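Local coordinates for protein ferredoxin component of carbazole 1,9a-dioxygenase (Nocardioides aromaticivorans, PDB 3GCE) that carries electrons through a Rieske-type [2Fe-2S] cluster, probably delivering them to the terminal oxygenase component of carbazole 1,9a-dioxygenase, at residues N49-A54 and L89-P94; Y45-L50 and V95-V100; A56-G61 and L68-P73; M36-G41 and G61-E66. All blocks are in the same frame, centred on the assembly; numbering follows the deposited sequence.

Contact 1: residues N49-A54 and L89-P94; sequences NLCSHA and LPCVLP. With FES (Fe2/s2 (inorganic) cluster), chain B.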
loop_
_atom_site.group_PDB
_atom_site.type_symbol
_atom_site.label_atom_id
_atom_site.label_comp_id
_atom_site.label_asym_id
_atom_site.label_seq_id
_atom_site.Cartn_x
_atom_site.Cartn_y
_atom_site.Cartn_z
ATOM N N ASN A 49 -1.920 -3.788 -4.372
ATOM C CA ASN A 49 -0.550 -3.872 -4.851
ATOM C C ASN A 49 -0.457 -3.865 -6.373
ATOM O O ASN A 49 0.629 -3.779 -6.914
ATOM C CB ASN A 49 0.143 -5.135 -4.318
ATOM C CG ASN A 49 1.665 -5.043 -4.406
ATOM O OD1 ASN A 49 2.236 -3.988 -4.174
ATOM N ND2 ASN A 49 2.316 -6.152 -4.740
ATOM N N LEU A 50 -1.590 -4.006 -7.049
ATOM C CA LEU A 50 -1.589 -4.059 -8.509
ATOM C C LEU A 50 -1.828 -2.700 -9.090
ATOM O O LEU A 50 -2.868 -2.098 -8.836
ATOM C CB LEU A 50 -2.680 -4.988 -9.037
ATOM C CG LEU A 50 -2.266 -6.379 -9.463
ATOM C CD1 LEU A 50 -1.339 -6.310 -10.718
ATOM C CD2 LEU A 50 -1.634 -7.102 -8.273
ATOM N N CYS A 51 -0.889 -2.240 -9.912
ATOM C CA CYS A 51 -1.038 -0.942 -10.576
ATOM C C CYS A 51 -2.286 -0.975 -11.471
ATOM O O CYS A 51 -2.571 -2.005 -12.094
ATOM C CB CYS A 51 0.218 -0.647 -11.417
ATOM S SG CYS A 51 0.192 0.970 -12.196
ATOM N N SER A 52 -3.033 0.131 -11.541
ATOM C CA SER A 52 -4.210 0.166 -12.408
ATOM C C SER A 52 -3.873 0.401 -13.887
ATOM O O SER A 52 -4.737 0.223 -14.765
ATOM C CB SER A 52 -5.168 1.269 -11.963
ATOM O OG SER A 52 -4.561 2.516 -12.171
ATOM N N HIS A 53 -2.634 0.768 -14.179
ATOM C CA HIS A 53 -2.301 1.108 -15.549
ATOM C C HIS A 53 -2.062 -0.160 -16.396
ATOM O O HIS A 53 -2.582 -0.286 -17.506
ATOM C CB HIS A 53 -1.105 2.081 -15.615
ATOM C CG HIS A 53 -0.579 2.266 -17.002
ATOM N ND1 HIS A 53 0.665 1.821 -17.390
ATOM C CD2 HIS A 53 -1.163 2.770 -18.113
ATOM C CE1 HIS A 53 0.839 2.080 -18.677
ATOM N NE2 HIS A 53 -0.264 2.644 -19.140
ATOM N N ALA A 54 -1.256 -1.076 -15.873
ATOM C CA ALA A 54 -1.006 -2.360 -16.521
ATOM C C ALA A 54 -0.568 -3.299 -15.420
ATOM O O ALA A 54 -0.550 -2.921 -14.250
ATOM C CB ALA A 54 0.061 -2.232 -17.604
ATOM N N LEU A 89 1.013 10.437 -14.233
ATOM C CA LEU A 89 0.849 9.627 -15.444
ATOM C C LEU A 89 1.959 8.588 -15.508
ATOM O O LEU A 89 3.044 8.827 -15.001
ATOM C CB LEU A 89 0.891 10.528 -16.702
ATOM C CG LEU A 89 -0.336 11.408 -17.011
ATOM C CD1 LEU A 89 -0.013 12.427 -18.119
ATOM C CD2 LEU A 89 -1.465 10.541 -17.470
ATOM N N PRO A 90 1.691 7.435 -16.146
ATOM C CA PRO A 90 0.454 7.142 -16.855
ATOM C C PRO A 90 -0.719 6.585 -16.019
ATOM O O PRO A 90 -1.730 6.178 -16.598
ATOM C CB PRO A 90 0.912 6.142 -17.932
ATOM C CG PRO A 90 2.048 5.411 -17.309
ATOM C CD PRO A 90 2.663 6.336 -16.259
ATOM N N CYS A 91 -0.618 6.604 -14.691
ATOM C CA CYS A 91 -1.766 6.174 -13.896
ATOM C C CYS A 91 -2.844 7.243 -13.973
ATOM O O CYS A 91 -2.573 8.413 -13.738
ATOM C CB CYS A 91 -1.371 5.872 -12.453
ATOM S SG CYS A 91 -0.101 4.609 -12.443
ATOM N N VAL A 92 -4.051 6.804 -14.311
ATOM C CA VAL A 92 -5.214 7.684 -14.452
ATOM C C VAL A 92 -6.436 7.211 -13.689
ATOM O O VAL A 92 -7.392 7.982 -13.531
ATOM C CB VAL A 92 -5.640 7.906 -15.944
ATOM C CG1 VAL A 92 -4.557 8.659 -16.684
ATOM C CG2 VAL A 92 -5.947 6.591 -16.609
ATOM N N LEU A 93 -6.427 5.962 -13.227
ATOM C CA LEU A 93 -7.538 5.435 -12.460
ATOM C C LEU A 93 -7.047 4.993 -11.095
ATOM O O LEU A 93 -5.943 4.460 -10.987
ATOM C CB LEU A 93 -8.233 4.257 -13.191
ATOM C CG LEU A 93 -9.053 4.621 -14.428
ATOM C CD1 LEU A 93 -9.473 3.356 -15.192
ATOM C CD2 LEU A 93 -10.279 5.430 -14.038
ATOM N N PRO A 94 -7.859 5.230 -10.049
ATOM C CA PRO A 94 -7.445 4.891 -8.703
ATOM C C PRO A 94 -7.384 3.386 -8.474
ATOM O O PRO A 94 -8.041 2.596 -9.202
ATOM C CB PRO A 94 -8.522 5.563 -7.810
ATOM C CG PRO A 94 -9.734 5.634 -8.693
ATOM C CD PRO A 94 -9.208 5.828 -10.085
HETATM FE FE1 FES B . 2.176 0.920 -13.382
HETATM FE FE2 FES B . 2.259 1.274 -16.103
HETATM S S1 FES B . 2.514 2.863 -14.514
HETATM S S2 FES B . 1.985 -0.584 -14.937
HETATM O O HOH W 1 -4.450 3.893 -14.627
#
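Cys51 and His53 meet Pro90 and Cys91 beside the [2Fe-2S] cluster, where the Cys-x-His loop of the Rieske fold lies against a proline-bearing loop that follows strand 86-88. Metal coordination comes from residues 49-54: Cys51 SG binds FE1 at 2.3 Å and His53 ND1 binds FE2 at 2.1 Å, with Cys72 and His75 completing the two sites. This is the mixed ligation of Rieske clusters, two cysteines on one iron and two histidines on the other. His53 N also donates to Cys51 SG, tying the first ligand to the backbone of the second.

Pro90 supplies packing: Pro90 CG stands over the centre of the His53 imidazole, 3.8 Å from the ring centroid and 12° off the normal, a CH-pi contact that blocks this face of the ligand; the same CG also reaches cluster atom S1. Cys91 SG approaches Cys51 SG to 3.7 Å, two sulfurs in van der Waals contact and not a disulfide, with Phe79 packed against both residues.

Farther from the cluster the contact turns polar. With chi1 at 66°, Ser52 OG is swung toward residues 89-94 and donates to Leu93 O at 2.7 Å, tilted out of the carbonyl plane. Ser52 OG also accepts from a water at 2.8 Å, and that water takes the backbone N-H of Val92.

Contact 2: residues Y45-L50 and V95-V100; sequences YAISNL and VRAYDV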
loop_
_atom_site.group_PDB
_atom_site.type_symbol
_atom_site.label_atom_id
_atom_site.label_comp_id
_atom_site.label_asym_id
_atom_site.label_seq_id
_atom_site.Cartn_x
_atom_site.Cartn_y
_atom_site.Cartn_z
ATOM N N TYR A 45 -0.240 2.644 5.876
ATOM C CA TYR A 45 -1.152 2.815 4.741
ATOM C C TYR A 45 -1.214 1.531 3.953
ATOM O O TYR A 45 -0.239 0.780 3.915
ATOM C CB TYR A 45 -0.637 3.933 3.823
ATOM C CG TYR A 45 -0.451 5.208 4.579
ATOM C CD1 TYR A 45 -1.544 5.974 4.931
ATOM C CD2 TYR A 45 0.813 5.627 4.983
ATOM C CE1 TYR A 45 -1.401 7.135 5.654
ATOM C CE2 TYR A 45 0.967 6.826 5.711
ATOM C CZ TYR A 45 -0.154 7.564 6.021
ATOM O OH TYR A 45 -0.049 8.735 6.727
ATOM N N ALA A 46 -2.350 1.281 3.310
ATOM C CA ALA A 46 -2.527 0.029 2.560
ATOM C C ALA A 46 -3.353 0.304 1.318
ATOM O O ALA A 46 -4.417 0.924 1.407
ATOM C CB ALA A 46 -3.226 -1.009 3.437
ATOM N N ILE A 47 -2.862 -0.146 0.159
ATOM C CA ILE A 47 -3.623 -0.030 -1.095
ATOM C C ILE A 47 -3.406 -1.305 -1.878
ATOM O O ILE A 47 -2.516 -2.083 -1.547
ATOM C CB ILE A 47 -3.249 1.242 -1.958
ATOM C CG1 ILE A 47 -1.749 1.259 -2.338
ATOM C CG2 ILE A 47 -3.630 2.509 -1.192
ATOM C CD1 ILE A 47 -1.399 2.252 -3.507
ATOM N N SER A 48 -4.224 -1.529 -2.899
ATOM C CA SER A 48 -3.987 -2.665 -3.795
ATOM C C SER A 48 -2.558 -2.623 -4.323
ATOM O O SER A 48 -2.045 -1.557 -4.684
ATOM C CB SER A 48 -4.936 -2.643 -4.976
ATOM O OG SER A 48 -4.511 -3.644 -5.900
ATOM N N ASN A 49 -1.920 -3.788 -4.372
ATOM C CA ASN A 49 -0.550 -3.872 -4.851
ATOM C C ASN A 49 -0.457 -3.865 -6.373
ATOM O O ASN A 49 0.629 -3.779 -6.914
ATOM C CB ASN A 49 0.143 -5.135 -4.318
ATOM C CG ASN A 49 1.665 -5.043 -4.406
ATOM O OD1 ASN A 49 2.236 -3.988 -4.174
ATOM N ND2 ASN A 49 2.316 -6.152 -4.740
ATOM N N LEU A 50 -1.590 -4.006 -7.049
ATOM C CA LEU A 50 -1.589 -4.059 -8.509
ATOM C C LEU A 50 -1.828 -2.700 -9.090
ATOM O O LEU A 50 -2.868 -2.098 -8.836
ATOM C CB LEU A 50 -2.680 -4.988 -9.037
ATOM C CG LEU A 50 -2.266 -6.379 -9.463
ATOM C CD1 LEU A 50 -1.339 -6.310 -10.718
ATOM C CD2 LEU A 50 -1.634 -7.102 -8.273
ATOM N N VAL A 95 -6.590 2.984 -7.485
ATOM C CA VAL A 95 -6.648 1.605 -7.001
ATOM C C VAL A 95 -7.387 1.586 -5.671
ATOM O O VAL A 95 -7.558 2.634 -5.048
ATOM C CB VAL A 95 -5.252 0.976 -6.832
ATOM C CG1 VAL A 95 -4.550 0.805 -8.225
ATOM C CG2 VAL A 95 -4.403 1.805 -5.891
ATOM N N ARG A 96 -7.817 0.396 -5.246
ATOM C CA ARG A 96 -8.524 0.236 -3.957
ATOM C C ARG A 96 -7.613 0.569 -2.782
ATOM O O ARG A 96 -6.438 0.186 -2.780
ATOM C CB ARG A 96 -9.024 -1.186 -3.822
ATOM C CG ARG A 96 -9.762 -1.474 -2.497
ATOM C CD ARG A 96 -10.387 -2.880 -2.574
ATOM N NE ARG A 96 -11.483 -2.911 -3.547
ATOM C CZ ARG A 96 -12.686 -2.359 -3.347
ATOM N NH1 ARG A 96 -12.963 -1.778 -2.186
ATOM N NH2 ARG A 96 -13.624 -2.388 -4.293
ATOM N N ALA A 97 -8.141 1.347 -1.836
ATOM C CA ALA A 97 -7.497 1.631 -0.569
ATOM C C ALA A 97 -8.113 0.698 0.459
ATOM O O ALA A 97 -9.321 0.380 0.380
ATOM C CB ALA A 97 -7.720 3.091 -0.165
ATOM N N TYR A 98 -7.302 0.238 1.402
ATOM C CA TYR A 98 -7.775 -0.717 2.419
ATOM C C TYR A 98 -7.703 -0.076 3.782
ATOM O O TYR A 98 -6.741 0.597 4.069
ATOM C CB TYR A 98 -6.891 -1.966 2.420
ATOM C CG TYR A 98 -7.176 -2.887 1.277
ATOM C CD1 TYR A 98 -6.716 -2.588 -0.017
ATOM C CD2 TYR A 98 -7.896 -4.060 1.471
ATOM C CE1 TYR A 98 -6.965 -3.472 -1.088
ATOM C CE2 TYR A 98 -8.145 -4.935 0.416
ATOM C CZ TYR A 98 -7.687 -4.634 -0.852
ATOM O OH TYR A 98 -7.968 -5.511 -1.874
ATOM N N ASP A 99 -8.702 -0.302 4.629
ATOM C CA ASP A 99 -8.682 0.273 5.973
ATOM C C ASP A 99 -7.702 -0.502 6.833
ATOM O O ASP A 99 -7.638 -1.721 6.741
ATOM C CB ASP A 99 -10.080 0.269 6.606
ATOM C CG ASP A 99 -11.024 1.258 5.917
ATOM O OD1 ASP A 99 -10.556 2.332 5.455
ATOM O OD2 ASP A 99 -12.222 0.951 5.808
ATOM N N VAL A 100 -6.947 0.231 7.647
ATOM C CA VAL A 100 -5.876 -0.339 8.464
ATOM C C VAL A 100 -5.986 0.247 9.841
ATOM O O VAL A 100 -6.182 1.463 9.996
ATOM C CB VAL A 100 -4.450 0.050 8.010
ATOM C CG1 VAL A 100 -3.385 -0.883 8.644
ATOM C CG2 VAL A 100 -4.309 0.055 6.531
#
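Val95 wedges its three side-chain carbons against the end of strand 43-48. Val95 CG2 touches Ile47 CD1 at 3.9 Å, its CB faces Ser48 CB, and Val95 CG1 comes to 3.4 Å from Leu50 O. Ala46, at the other end, turns its methyl toward residues 95-100: Ala46 CB meets Val100 CG2 at 3.4 Å, closer than usual for two carbons, while Tyr98 CB lies beside it. Between them the backbones join in a single antiparallel bridge, Ile47 with Ala97, a non-hydrogen-bonded pair framed by two bonds: Tyr98 N donates to Ala46 O at 3.0 Å, and Ser48 N donates to Arg96 O at 2.8 Å.

A chi1 of 171° turns Ser48 OG away from the backbone N of its own residue, and it accepts from Leu50 N in an ST turn that ends the strand. The Tyr98 ring presents its edge to Ser48 N and Ala46 O. With an alanine in place of Tyr98, a gap would probably open beside Ser48 and the packing against Val35 and Val109 would be lost.

Strand 43-48 is an edge strand whose other side pairs with strand 33-40. Residues 95-100 thus run along its outer flank toward strand 100-103, and Val100 goes on to touch Ile107 of strand 106-109.

Contact 3: residues A56-G61 and L68-P73; sequences AYLDMG and LEIECP. With FES (Fe2/s2 (inorganic) cluster), chain B.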
loop_
_atom_site.group_PDB
_atom_site.type_symbol
_atom_site.label_atom_id
_atom_site.label_comp_id
_atom_site.label_asym_id
_atom_site.label_seq_id
_atom_site.Cartn_x
_atom_site.Cartn_y
_atom_site.Cartn_z
ATOM N N ALA A 56 1.596 -4.498 -12.965
ATOM C CA ALA A 56 2.864 -4.283 -12.252
ATOM C C ALA A 56 2.587 -4.258 -10.758
ATOM O O ALA A 56 1.453 -4.007 -10.355
ATOM C CB ALA A 56 3.540 -2.994 -12.696
ATOM N N TYR A 57 3.620 -4.503 -9.958
ATOM C CA TYR A 57 3.467 -4.715 -8.531
ATOM C C TYR A 57 4.104 -3.571 -7.749
ATOM O O TYR A 57 5.314 -3.393 -7.738
ATOM C CB TYR A 57 3.961 -6.138 -8.122
ATOM C CG TYR A 57 3.208 -7.161 -8.944
ATOM C CD1 TYR A 57 1.966 -7.647 -8.508
ATOM C CD2 TYR A 57 3.679 -7.577 -10.191
ATOM C CE1 TYR A 57 1.225 -8.555 -9.283
ATOM C CE2 TYR A 57 2.924 -8.495 -10.995
ATOM C CZ TYR A 57 1.701 -8.971 -10.504
ATOM O OH TYR A 57 0.926 -9.850 -11.226
ATOM N N LEU A 58 3.239 -2.762 -7.129
ATOM C CA LEU A 58 3.644 -1.483 -6.579
ATOM C C LEU A 58 4.689 -1.563 -5.457
ATOM O O LEU A 58 5.536 -0.690 -5.348
ATOM C CB LEU A 58 2.411 -0.708 -6.085
ATOM C CG LEU A 58 1.388 -0.393 -7.184
ATOM C CD1 LEU A 58 0.165 0.282 -6.534
ATOM C CD2 LEU A 58 1.998 0.522 -8.286
ATOM N N ASP A 59 4.629 -2.592 -4.624
ATOM C CA ASP A 59 5.614 -2.768 -3.555
ATOM C C ASP A 59 7.066 -2.884 -4.057
ATOM O O ASP A 59 8.009 -2.674 -3.294
ATOM C CB ASP A 59 5.248 -3.978 -2.675
ATOM C CG ASP A 59 5.660 -5.308 -3.279
ATOM O OD1 ASP A 59 5.134 -5.728 -4.330
ATOM O OD2 ASP A 59 6.506 -5.970 -2.658
ATOM N N MET A 60 7.234 -3.242 -5.335
ATOM C CA MET A 60 8.562 -3.339 -5.950
ATOM C C MET A 60 9.026 -1.999 -6.537
ATOM O O MET A 60 10.147 -1.900 -7.047
ATOM C CB MET A 60 8.572 -4.410 -7.059
ATOM C CG MET A 60 8.145 -5.827 -6.642
ATOM S SD MET A 60 9.016 -6.384 -5.195
ATOM C CE MET A 60 10.654 -6.603 -5.908
ATOM N N GLY A 61 8.170 -0.979 -6.443
ATOM C CA GLY A 61 8.509 0.377 -6.865
ATOM C C GLY A 61 9.173 1.204 -5.774
ATOM O O GLY A 61 9.785 0.650 -4.850
ATOM N N LEU A 68 3.987 11.031 0.175
ATOM C CA LEU A 68 3.135 9.838 0.451
ATOM C C LEU A 68 2.619 9.175 -0.841
ATOM O O LEU A 68 1.425 8.836 -0.965
ATOM C CB LEU A 68 1.981 10.149 1.453
ATOM C CG LEU A 68 2.413 10.491 2.904
ATOM C CD1 LEU A 68 1.248 10.983 3.728
ATOM C CD2 LEU A 68 3.120 9.315 3.641
ATOM N N GLU A 69 3.539 9.034 -1.797
ATOM C CA GLU A 69 3.263 8.396 -3.074
ATOM C C GLU A 69 4.096 7.144 -3.210
ATOM O O GLU A 69 5.265 7.102 -2.796
ATOM C CB GLU A 69 3.635 9.324 -4.221
ATOM C CG GLU A 69 2.738 10.538 -4.391
ATOM C CD GLU A 69 3.249 11.435 -5.508
ATOM O OE1 GLU A 69 4.344 11.993 -5.344
ATOM O OE2 GLU A 69 2.572 11.563 -6.555
ATOM N N ILE A 70 3.485 6.127 -3.790
ATOM C CA ILE A 70 4.213 4.965 -4.275
ATOM C C ILE A 70 4.352 5.118 -5.801
ATOM O O ILE A 70 3.398 5.448 -6.506
ATOM C CB ILE A 70 3.476 3.651 -3.929
ATOM C CG1 ILE A 70 4.322 2.423 -4.320
ATOM C CG2 ILE A 70 2.100 3.592 -4.647
ATOM C CD1 ILE A 70 5.653 2.305 -3.564
ATOM N N GLU A 71 5.545 4.861 -6.300
ATOM C CA GLU A 71 5.822 5.017 -7.719
ATOM C C GLU A 71 5.950 3.625 -8.334
ATOM O O GLU A 71 6.745 2.809 -7.866
ATOM C CB GLU A 71 7.103 5.807 -7.892
ATOM C CG GLU A 71 7.622 5.945 -9.326
ATOM C CD GLU A 71 8.920 6.756 -9.358
ATOM O OE1 GLU A 71 9.542 6.931 -8.290
ATOM O OE2 GLU A 71 9.336 7.216 -10.440
ATOM N N CYS A 72 5.137 3.342 -9.353
ATOM C CA CYS A 72 5.107 2.015 -9.982
ATOM C C CYS A 72 6.487 1.712 -10.595
ATOM O O CYS A 72 7.073 2.581 -11.245
ATOM C CB CYS A 72 4.042 2.026 -11.090
ATOM S SG CYS A 72 3.937 0.489 -12.057
ATOM N N PRO A 73 7.006 0.485 -10.416
ATOM C CA PRO A 73 8.334 0.212 -10.990
ATOM C C PRO A 73 8.384 0.116 -12.527
ATOM O O PRO A 73 9.484 0.190 -13.121
ATOM C CB PRO A 73 8.721 -1.141 -10.376
ATOM C CG PRO A 73 7.428 -1.815 -10.064
ATOM C CD PRO A 73 6.455 -0.678 -9.683
HETATM FE FE1 FES B . 2.176 0.920 -13.382
HETATM FE FE2 FES B . 2.259 1.274 -16.103
HETATM S S1 FES B . 2.514 2.863 -14.514
HETATM S S2 FES B . 1.985 -0.584 -14.937
#
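Ala56 sets its CB methyl 3.6 Å from Cys72 SG, at the start of the second cluster-binding loop of the Rieske fold, the Cys-x-x-His loop that supplies Cys72 and His75. The same methyl touches the bridging sulfide S2, so it packs against the cluster and a cysteine ligand together. Cys72 SG stands anti to the backbone N (chi1 176°), which directs it to FE1, bound at 2.2 Å.

Tyr57 contributes its backbone: Tyr57 O rests 3.5 Å from Pro73 CG, while the tyrosine's CB bond leads away and its hydroxyl is hydrogen-bonded to Glu55. Leu58 then opens a short 3-10 turn and packs its side chain against Cys72 and Ile70. Leu58 CD2 lies 3.8 Å from Cys72 CB, and Leu58 CB faces Ile70 CG1, so that this leucine joins the cysteine to Ile70 of strand 69-71. Leu58 O, which accepts from Gly61 N at 2.9 Å, is also touched by the end of the Ile70 side chain.

Met60 brings CB to 4.1 Å from Pro73 CG and then bends away. Gly61 follows where the two backbones come closest, against the proline ring and the end of the strand. A side chain there would run into Glu71 O, since Gly61 CA itself makes a CA-H...O contact with that oxygen at 3.2 Å, with an angle of 146° at the hydrogen.

Contact 4: residues M36-G41 and G61-E66; sequences MVVRDG and GVFHAE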
loop_
_atom_site.group_PDB
_atom_site.type_symbol
_atom_site.label_atom_id
_atom_site.label_comp_id
_atom_site.label_asym_id
_atom_site.label_seq_id
_atom_site.Cartn_x
_atom_site.Cartn_y
_atom_site.Cartn_z
ATOM N N MET A 36 -0.444 -3.767 -0.862
ATOM C CA MET A 36 0.798 -3.101 -0.517
ATOM C C MET A 36 0.588 -2.359 0.791
ATOM O O MET A 36 -0.369 -1.592 0.924
ATOM C CB MET A 36 1.203 -2.116 -1.613
ATOM C CG MET A 36 2.625 -1.550 -1.434
ATOM S SD MET A 36 2.610 0.110 -0.777
ATOM C CE MET A 36 2.038 0.868 -2.246
ATOM N N VAL A 37 1.493 -2.594 1.736
ATOM C CA VAL A 37 1.448 -1.953 3.039
ATOM C C VAL A 37 2.754 -1.190 3.222
ATOM O O VAL A 37 3.816 -1.709 2.875
ATOM C CB VAL A 37 1.176 -3.019 4.153
ATOM C CG1 VAL A 37 1.271 -2.431 5.547
ATOM C CG2 VAL A 37 -0.214 -3.593 3.948
ATOM N N VAL A 38 2.663 0.055 3.715
ATOM C CA VAL A 38 3.831 0.865 3.965
ATOM C C VAL A 38 3.654 1.733 5.215
ATOM O O VAL A 38 2.587 2.303 5.447
ATOM C CB VAL A 38 4.197 1.716 2.698
ATOM C CG1 VAL A 38 3.160 2.809 2.428
ATOM C CG2 VAL A 38 5.620 2.298 2.809
ATOM N N ARG A 39 4.703 1.785 6.032
ATOM C CA ARG A 39 4.757 2.633 7.223
ATOM C C ARG A 39 5.381 3.977 6.856
ATOM O O ARG A 39 6.366 4.037 6.108
ATOM C CB ARG A 39 5.662 2.014 8.284
ATOM C CG ARG A 39 5.072 0.962 9.190
ATOM C CD ARG A 39 6.114 0.580 10.291
ATOM N NE ARG A 39 6.377 1.658 11.256
ATOM C CZ ARG A 39 7.304 1.626 12.222
ATOM N NH1 ARG A 39 8.114 0.583 12.371
ATOM N NH2 ARG A 39 7.425 2.651 13.048
ATOM N N ASP A 40 4.798 5.044 7.376
ATOM C CA ASP A 40 5.428 6.350 7.396
ATOM C C ASP A 40 5.276 6.877 8.828
ATOM O O ASP A 40 4.155 6.965 9.344
ATOM C CB ASP A 40 4.738 7.289 6.402
ATOM C CG ASP A 40 5.404 8.673 6.339
ATOM O OD1 ASP A 40 6.589 8.754 5.946
ATOM O OD2 ASP A 40 4.733 9.668 6.694
ATOM N N GLY A 41 6.388 7.208 9.490
ATOM C CA GLY A 41 6.316 7.588 10.905
ATOM C C GLY A 41 5.682 6.429 11.644
ATOM O O GLY A 41 6.125 5.295 11.495
ATOM N N GLY A 61 8.170 -0.979 -6.443
ATOM C CA GLY A 61 8.509 0.377 -6.865
ATOM C C GLY A 61 9.173 1.204 -5.774
ATOM O O GLY A 61 9.785 0.650 -4.850
ATOM N N VAL A 62 9.052 2.526 -5.876
ATOM C CA VAL A 62 9.751 3.455 -4.979
ATOM C C VAL A 62 8.739 4.238 -4.156
ATOM O O VAL A 62 7.805 4.838 -4.718
ATOM C CB VAL A 62 10.675 4.393 -5.784
ATOM C CG1 VAL A 62 11.260 5.531 -4.897
ATOM C CG2 VAL A 62 11.817 3.567 -6.408
ATOM N N PHE A 63 8.905 4.223 -2.825
ATOM C CA PHE A 63 8.035 5.006 -1.960
ATOM C C PHE A 63 8.646 6.379 -1.680
ATOM O O PHE A 63 9.811 6.477 -1.316
ATOM C CB PHE A 63 7.710 4.248 -0.658
ATOM C CG PHE A 63 6.820 5.011 0.286
ATOM C CD1 PHE A 63 5.486 5.266 -0.039
ATOM C CD2 PHE A 63 7.313 5.467 1.507
ATOM C CE1 PHE A 63 4.661 5.966 0.841
ATOM C CE2 PHE A 63 6.490 6.173 2.404
ATOM C CZ PHE A 63 5.167 6.410 2.069
ATOM N N HIS A 64 7.830 7.420 -1.854
ATOM C CA HIS A 64 8.224 8.792 -1.642
ATOM C C HIS A 64 7.544 9.287 -0.376
ATOM O O HIS A 64 6.387 9.704 -0.412
ATOM C CB HIS A 64 7.848 9.672 -2.856
ATOM C CG HIS A 64 8.514 9.246 -4.124
ATOM N ND1 HIS A 64 9.704 9.787 -4.554
ATOM C CD2 HIS A 64 8.180 8.302 -5.037
ATOM C CE1 HIS A 64 10.074 9.194 -5.675
ATOM N NE2 HIS A 64 9.167 8.290 -5.990
ATOM N N ALA A 65 8.272 9.219 0.743
ATOM C CA ALA A 65 7.695 9.564 2.049
ATOM C C ALA A 65 7.229 11.018 2.099
ATOM O O ALA A 65 6.215 11.317 2.717
ATOM C CB ALA A 65 8.663 9.247 3.197
ATOM N N GLU A 66 7.940 11.911 1.420
ATOM C CA GLU A 66 7.653 13.354 1.510
ATOM C C GLU A 66 6.291 13.688 0.935
ATOM O O GLU A 66 5.631 14.617 1.401
ATOM C CB GLU A 66 8.695 14.172 0.743
ATOM C CG GLU A 66 9.866 13.364 0.173
ATOM C CD GLU A 66 9.552 12.570 -1.121
ATOM O OE1 GLU A 66 8.517 12.892 -1.755
ATOM O OE2 GLU A 66 10.301 11.622 -1.486
HETATM O O HOH W 2 5.596 12.127 5.258
#
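Phe63 and Val38 are brought together by their first torsions. In Phe63 CG is trans to N (chi1 180°), extending the phenyl from strand 62-64 toward strand 36-40, and Val38, with CG2 opposite N and CG1 between N and the carbonyl carbon, turns both methyls to the ring. Val38 CG2 sits over the middle of the Phe63 ring, 3.8 Å from its centroid and 10° off the normal, a CH-pi contact. Val38 CG1 lies on the same side, displaced past the rim, 3.8 Å from Phe63 CE1, so both branches cover one face. On the opposite face of the Phe63 ring the backbone N of Ala65 lies 3.8 Å above the plane, displaced toward the rim, and the phenyl is thus held between valine and its own chain.

Asp40, two residues along from Val38, also points across. Asp40 OD1 lies near the ring plane, at the edge, and 3.5 Å from Ala65 CB. Asp40 OD2 accepts from a water at 3.0 Å, and that water donates as well to Ala65 O at 2.7 Å, so a single water bridges Asp40 and Ala65. An alanine in place of Phe63 would probably leave both Val38 methyls without their aromatic partner and open a gap beside Ile70.

No backbone bonds link the two strands, whose axes stay 9.7 Å apart at 38°. Such side-chain packing joins the sheet of strand 33-40 to the four-stranded sheet that starts at 62-64, the smaller, cluster-bearing part characteristic of the Rieske fold.

In the fold
Contacts 1 and 3 both touch the cluster, each supplying ligands, and their centres lie about 10 Å apart; contact 1 is partly buried, with several exposed residues, whereas contact 3 has more buried residues. Contact 2 is the most central, about 5 Å from the centre of the chain, and the only one with backbone-to-backbone hydrogen bonds across it. Contact 4 is a surface contact. Contacts 1 and 2 share Asn49 and Leu50, so that the end of strand 43-48 runs on into the cluster loop, and contacts 3 and 4 share Gly61. Metal and sulfur chemistry marks contacts 1 and 3, backbone bonds and apolar packing contact 2, and aromatic packing with a water bridge contact 4.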